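Local coordinates for protein polyphosphate kinase (Porphyromonas gingivalis, PDB 2O8R) that probably catalyses the reversible transfer of the terminal phosphate of ATP onto a growing long-chain polyphosphate, as a polyphosphate kinase of the PPK1 family, at residues T54-V57 with A58-Q61; K128-L131 with R132-F135; L523-R526 with E527-N530. The protein carries 3 engineered substitutions. One frame throughout, in Å; residues are numbered along the deposited sequence.

Contact 1: residues T54-V57 with A58-Q61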
# COMPACT_ATOMS: atom_id res chain seq x y z
N THR A 54 16.02 11.57 -13.55
CA THR A 54 15.83 10.22 -14.09
C THR A 54 15.19 10.13 -15.47
O THR A 54 15.33 9.10 -16.14
CB THR A 54 15.10 9.24 -13.12
OG1 THR A 54 13.68 9.45 -13.19
CG2 THR A 54 15.58 9.40 -11.70
N VAL A 55 14.50 11.18 -15.90
CA VAL A 55 13.89 11.17 -17.24
C VAL A 55 14.51 12.18 -18.22
O VAL A 55 14.64 11.92 -19.42
CB VAL A 55 12.32 11.30 -17.21
CG1 VAL A 55 11.77 11.10 -15.80
CG2 VAL A 55 11.86 12.62 -17.78
N ARG A 56 14.91 13.33 -17.70
CA ARG A 56 15.28 14.43 -18.55
C ARG A 56 16.80 14.51 -18.73
O ARG A 56 17.28 14.61 -19.86
CB ARG A 56 14.70 15.72 -17.97
CG ARG A 56 14.59 16.85 -18.93
CD ARG A 56 13.58 16.62 -20.03
NE ARG A 56 13.96 17.47 -21.16
CZ ARG A 56 13.59 17.29 -22.42
NH1 ARG A 56 12.79 16.28 -22.75
NH2 ARG A 56 14.01 18.13 -23.34
N VAL A 57 17.55 14.43 -17.63
CA VAL A 57 19.01 14.43 -17.70
C VAL A 57 19.48 13.14 -18.37
O VAL A 57 20.41 13.16 -19.19
CB VAL A 57 19.66 14.64 -16.30
CG1 VAL A 57 21.06 14.03 -16.23
CG2 VAL A 57 19.73 16.11 -15.97
N ALA A 58 18.81 12.04 -18.04
CA ALA A 58 19.06 10.75 -18.66
C ALA A 58 18.90 10.81 -20.18
O ALA A 58 19.77 10.32 -20.92
CB ALA A 58 18.14 9.69 -18.08
N TYR A 59 17.80 11.41 -20.63
CA TYR A 59 17.56 11.63 -22.05
C TYR A 59 18.72 12.34 -22.73
O TYR A 59 19.22 11.89 -23.76
CB TYR A 59 16.26 12.41 -22.29
CG TYR A 59 16.15 12.96 -23.69
CD1 TYR A 59 15.75 12.15 -24.76
CD2 TYR A 59 16.43 14.30 -23.96
CE1 TYR A 59 15.65 12.66 -26.05
CE2 TYR A 59 16.34 14.82 -25.23
CZ TYR A 59 15.95 14.00 -26.27
OH TYR A 59 15.86 14.52 -27.54
N HIS A 60 19.15 13.46 -22.14
CA HIS A 60 20.27 14.22 -22.69
C HIS A 60 21.59 13.47 -22.63
O HIS A 60 22.50 13.74 -23.41
CB HIS A 60 20.40 15.55 -21.97
CG HIS A 60 19.26 16.49 -22.20
ND1 HIS A 60 18.70 16.67 -23.44
CD2 HIS A 60 18.59 17.30 -21.36
CE1 HIS A 60 17.72 17.55 -23.35
NE2 HIS A 60 17.64 17.96 -22.10
N GLN A 61 21.69 12.53 -21.70
CA GLN A 61 22.88 11.69 -21.61
C GLN A 61 22.88 10.61 -22.69
O GLN A 61 23.93 10.23 -23.20
CB GLN A 61 22.99 11.06 -20.23
CG GLN A 61 23.39 12.05 -19.15
CD GLN A 61 23.25 11.48 -17.77
OE1 GLN A 61 23.96 11.87 -16.85
NE2 GLN A 61 22.33 10.54 -17.61
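Val57 O accepts the backbone N of Gln61 at 2.9 Å, the shortest sound hydrogen bond between residues 54-57 and 58-61, though a bent one (136°); it belongs to an alpha-helical turn near the end of helix 35-63 in the N-terminal domain, following a wider pi-type turn at 54-57. The next bond back, His60 N to Arg56 O at 3.2 Å, is straight. One residue further back, Tyr59 N reaches Val55 O only weakly at 3.4 Å.

On the side-chain level the pair to look at is Arg56 and His60. The guanidinium reaches the next turn because Arg56 leaves its backbone N at chi1 -160° and then bends at chi2. Its plane stands almost square to the imidazole, 83° apart, and NE of Arg56 lies 3.8 Å from NE2 of His60. The side chains are not bonded to each other; both turn to Asp14, whose OD1 makes a salt bridge with Arg56 NE while OD2 is hydrogen-bonded to His60 NE2. One carboxylate thus fixes both groups and ties helix 35-63 to helix 13-29. A sulfate ion, probably from the crystallisation liquor, lies about 4 Å from the Arg56 side chain, consistent with a place for an anion there. Val55 is about 10 Å from Asn48, a predicted ATP-binding residue, measured between side chains.

Elsewhere on the turn, Val57, His60 and Gln61 pack against helix 83-112. On the Arg56 side, CD2 of the Tyr59 ring stands over one guanidinium face, toward its rim, 4.3 Å from Arg56 NH1.

Contact 2: residues K128-L131 with R132-F135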
# COMPACT_ATOMS: atom_id res chain seq x y z
N LYS A 128 22.35 9.66 24.51
CA LYS A 128 23.43 8.72 24.17
C LYS A 128 23.09 7.27 24.52
O LYS A 128 23.18 6.39 23.68
CB LYS A 128 24.75 9.12 24.83
CG LYS A 128 25.31 10.45 24.35
CD LYS A 128 26.63 10.79 25.02
CE LYS A 128 27.74 9.81 24.64
NZ LYS A 128 29.00 10.17 25.34
N ALA A 129 22.68 7.04 25.77
CA ALA A 129 22.29 5.71 26.23
C ALA A 129 21.21 5.13 25.34
O ALA A 129 21.30 3.98 24.90
CB ALA A 129 21.83 5.77 27.65
N TYR A 130 20.19 5.94 25.06
CA TYR A 130 19.10 5.51 24.21
C TYR A 130 19.58 5.05 22.83
O TYR A 130 19.30 3.92 22.42
CB TYR A 130 18.07 6.63 24.04
CG TYR A 130 16.96 6.22 23.12
CD1 TYR A 130 15.95 5.38 23.56
CD2 TYR A 130 16.93 6.66 21.80
CE1 TYR A 130 14.93 5.00 22.73
CE2 TYR A 130 15.91 6.28 20.95
CZ TYR A 130 14.91 5.45 21.42
OH TYR A 130 13.88 5.05 20.60
N LEU A 131 20.31 5.91 22.13
CA LEU A 131 20.76 5.65 20.76
C LEU A 131 21.69 4.46 20.66
O LEU A 131 21.60 3.70 19.71
CB LEU A 131 21.41 6.89 20.15
CG LEU A 131 20.36 7.97 19.83
CD1 LEU A 131 20.97 9.32 19.55
CD2 LEU A 131 19.55 7.50 18.65
N ARG A 132 22.56 4.30 21.65
CA ARG A 132 23.44 3.14 21.72
C ARG A 132 22.60 1.88 21.81
O ARG A 132 22.93 0.87 21.18
CB ARG A 132 24.40 3.26 22.90
CG ARG A 132 25.34 2.11 23.06
CD ARG A 132 26.64 2.57 23.69
NE ARG A 132 27.17 1.56 24.61
CZ ARG A 132 28.29 1.70 25.32
NH1 ARG A 132 29.03 2.81 25.22
NH2 ARG A 132 28.68 0.73 26.13
N ARG A 133 21.51 1.93 22.57
CA ARG A 133 20.64 0.76 22.68
C ARG A 133 19.98 0.55 21.33
O ARG A 133 20.03 -0.55 20.77
CB ARG A 133 19.59 0.92 23.78
CG ARG A 133 19.15 -0.37 24.44
CD ARG A 133 17.74 -0.26 25.02
NE ARG A 133 16.73 -0.53 23.99
CZ ARG A 133 16.07 0.39 23.28
NH1 ARG A 133 16.30 1.69 23.47
NH2 ARG A 133 15.18 0.01 22.37
N PHE A 134 19.41 1.64 20.81
CA PHE A 134 18.67 1.67 19.54
C PHE A 134 19.51 1.13 18.41
O PHE A 134 19.07 0.26 17.66
CB PHE A 134 18.24 3.10 19.22
CG PHE A 134 17.27 3.22 18.06
CD1 PHE A 134 15.92 2.94 18.24
CD2 PHE A 134 17.69 3.67 16.82
CE1 PHE A 134 15.03 3.08 17.19
CE2 PHE A 134 16.80 3.81 15.77
CZ PHE A 134 15.47 3.53 15.96
N PHE A 135 20.73 1.65 18.30
CA PHE A 135 21.62 1.15 17.29
C PHE A 135 21.79 -0.35 17.46
O PHE A 135 21.61 -1.09 16.49
CB PHE A 135 22.98 1.83 17.30
CG PHE A 135 23.93 1.23 16.32
CD1 PHE A 135 23.85 1.56 14.97
CD2 PHE A 135 24.87 0.29 16.72
CE1 PHE A 135 24.71 0.98 14.04
CE2 PHE A 135 25.73 -0.29 15.80
CZ PHE A 135 25.65 0.06 14.45
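Tyr130 and Phe134, one helical turn apart, lie side by side and point the same way from helix 125-139 of the middle domain. Their ring planes are close to parallel, 23° apart, but they are slid so far past each other, with centroids 5.8 Å apart, that there is little overlap. What meets is the phenol end: Tyr130 OH lies 3.8 Å from CD1 of Phe134, and Tyr130 CZ is 4.2 Å from the same carbon. Tyr130 takes chi1 178°, CG anti to the backbone N, which carries its ring along the helix toward Phe134.

Arg133 comes to the tyrosine from another side. Its NH1 stands 3.7 Å from Tyr130 CE1, and the tyrosine's CD1-CE1 side meets the guanidinium at its edge. The two planes are inclined at 53°, so this is no stack of flat groups. NE of Arg133 is engaged by Glu137 in a salt bridge one turn further on.

Beneath the side chains the backbone ladder is regular. Arg132 N binds Lys128 O at 3.0 Å, Arg133 N binds Ala129 O at 3.1 Å, and Phe134 N and Phe135 N continue the series to Tyr130 O and Leu131 O.

Leu131 and Phe134 reach strand 192-195. The chemistry divides accordingly: apolar and ring packing, including the stack of Phe135 on His216, joins the buried face to the domain, and Phe134 packs on Phe410 of the second subunit, while the charge of Arg133 is met along the helix by Glu137.

Contact 3: residues L523-R526 with E527-N530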
# COMPACT_ATOMS: atom_id res chain seq x y z
N LEU A 523 -9.94 30.63 -32.65
CA LEU A 523 -10.15 31.48 -31.47
C LEU A 523 -9.10 32.59 -31.33
O LEU A 523 -9.45 33.74 -31.06
CB LEU A 523 -10.18 30.62 -30.20
CG LEU A 523 -11.37 29.69 -29.96
CD1 LEU A 523 -10.98 28.51 -29.06
CD2 LEU A 523 -12.56 30.43 -29.37
N ILE A 524 -7.82 32.25 -31.49
CA ILE A 524 -6.75 33.24 -31.39
C ILE A 524 -6.83 34.23 -32.54
O ILE A 524 -6.69 35.45 -32.34
CB ILE A 524 -5.35 32.61 -31.39
CG1 ILE A 524 -5.15 31.76 -30.13
CG2 ILE A 524 -4.29 33.71 -31.45
CD1 ILE A 524 -3.90 30.90 -30.14
N GLU A 525 -7.04 33.70 -33.74
CA GLU A 525 -7.17 34.51 -34.94
C GLU A 525 -8.29 35.52 -34.82
O GLU A 525 -8.12 36.69 -35.17
CB GLU A 525 -7.41 33.63 -36.17
CG GLU A 525 -6.17 33.02 -36.78
CD GLU A 525 -5.10 34.04 -37.14
OE1 GLU A 525 -5.41 35.24 -37.34
OE2 GLU A 525 -3.93 33.63 -37.23
N ARG A 526 -9.44 35.08 -34.30
CA ARG A 526 -10.59 35.95 -34.13
C ARG A 526 -10.27 37.20 -33.31
O ARG A 526 -10.80 38.28 -33.58
CB ARG A 526 -11.75 35.20 -33.51
CG ARG A 526 -12.96 36.07 -33.24
CD ARG A 526 -14.18 35.25 -33.01
NE ARG A 526 -14.08 34.50 -31.77
CZ ARG A 526 -15.09 33.86 -31.20
NH1 ARG A 526 -16.29 33.88 -31.77
NH2 ARG A 526 -14.90 33.19 -30.07
N GLU A 527 -9.39 37.04 -32.32
CA GLU A 527 -8.94 38.18 -31.50
C GLU A 527 -8.07 39.09 -32.33
O GLU A 527 -8.16 40.31 -32.19
CB GLU A 527 -8.18 37.73 -30.25
CG GLU A 527 -8.93 36.80 -29.32
CD GLU A 527 -10.07 37.48 -28.58
OE1 GLU A 527 -9.86 38.62 -28.09
OE2 GLU A 527 -11.16 36.86 -28.49
N ILE A 528 -7.23 38.51 -33.19
CA ILE A 528 -6.37 39.32 -34.06
C ILE A 528 -7.22 40.20 -34.97
O ILE A 528 -6.99 41.41 -35.05
CB ILE A 528 -5.41 38.48 -34.93
CG1 ILE A 528 -4.43 37.70 -34.05
CG2 ILE A 528 -4.66 39.38 -35.92
CD1 ILE A 528 -3.54 36.79 -34.85
N GLU A 529 -8.20 39.59 -35.62
CA GLU A 529 -9.15 40.28 -36.50
C GLU A 529 -9.82 41.44 -35.79
O GLU A 529 -9.80 42.56 -36.28
CB GLU A 529 -10.23 39.31 -36.98
CG GLU A 529 -9.69 38.13 -37.76
CD GLU A 529 -10.61 36.93 -37.68
OE1 GLU A 529 -11.84 37.10 -37.81
OE2 GLU A 529 -10.10 35.80 -37.48
N ASN A 530 -10.39 41.15 -34.63
CA ASN A 530 -11.13 42.14 -33.86
C ASN A 530 -10.33 43.41 -33.59
O ASN A 530 -10.89 44.50 -33.57
CB ASN A 530 -11.61 41.53 -32.53
CG ASN A 530 -12.70 40.48 -32.72
OD1 ASN A 530 -13.18 39.89 -31.75
ND2 ASN A 530 -13.11 40.23 -33.97
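Residues 523-526 and 527-530 follow each other through helix 516-532 on a regular alpha-helical backbone, with Glu529 N bound to Glu525 O at 2.9 Å and almost straight (169°). Ile528 N and Asn530 N bind Ile524 O and Arg526 O in the same i to i+4 pattern, at 3.2 and 3.1 Å. Ile524 O also takes a weak bond from Glu527 N.

Glu525 bends at chi2 (-55°), which brings its carboxylate back over Ile528: OE1 comes to 3.5 Å from the Ile528 methyl CD1. The other oxygen, OE2, is held by Arg557 in a salt bridge, so the acid is fixed at one end and leans on an apolar side chain with the rest. Glu529 lies back along the helix toward residue 525, its OE2 3.2 Å from Glu525 O; both are acceptors and no bond joins them. The two carboxylates approach within 4.7 Å, measured from Glu525 OE1 to Glu529 OE2; the salt bridge to Arg557 would probably ease any repulsion.

On another flank Arg526 and Asn530 run side by side in the same direction, guanidinium and amide planes 38° apart. The amide lies against Arg526 O, 3.0 Å from Asn530 CG, but ND2 is badly angled for a hydrogen bond to it. The guanidinium goes on to Glu610, a salt-bridge partner on strand 610-614. Glu527 is buried, yet both carboxylate oxygens are satisfied, OE1 by the backbone N of Tyr538 and OE2 by that of Asn605.

Within this second C-terminal domain of the phospholipase D-like clan, Leu523, Ile524 and Glu527 rest on Phe603 of strand 600-603, while Ile524 and Ile528 pack against the neighbouring helix 549-560.

Overall arrangement
From the N terminus the three contacts come in series, none nested in or crossing another, and each lies inside a single helix, so none closes a loop. Contact 1 belongs to helix 35-63 of the N-terminal domain, where it meets helices 13-29 and 83-112. Contact 2 follows on helix 125-139 in the middle domain and also reaches the second subunit. Contact 3 comes much later, on helix 516-532 in the second C-terminal domain, joining sheet strands to helix 549-560. Contacts 2 and 3 lie on opposite sides of the chain's centre, their own centres about 71 Å apart; the centre of contact 1 is about 42 Å and 39 Å from theirs.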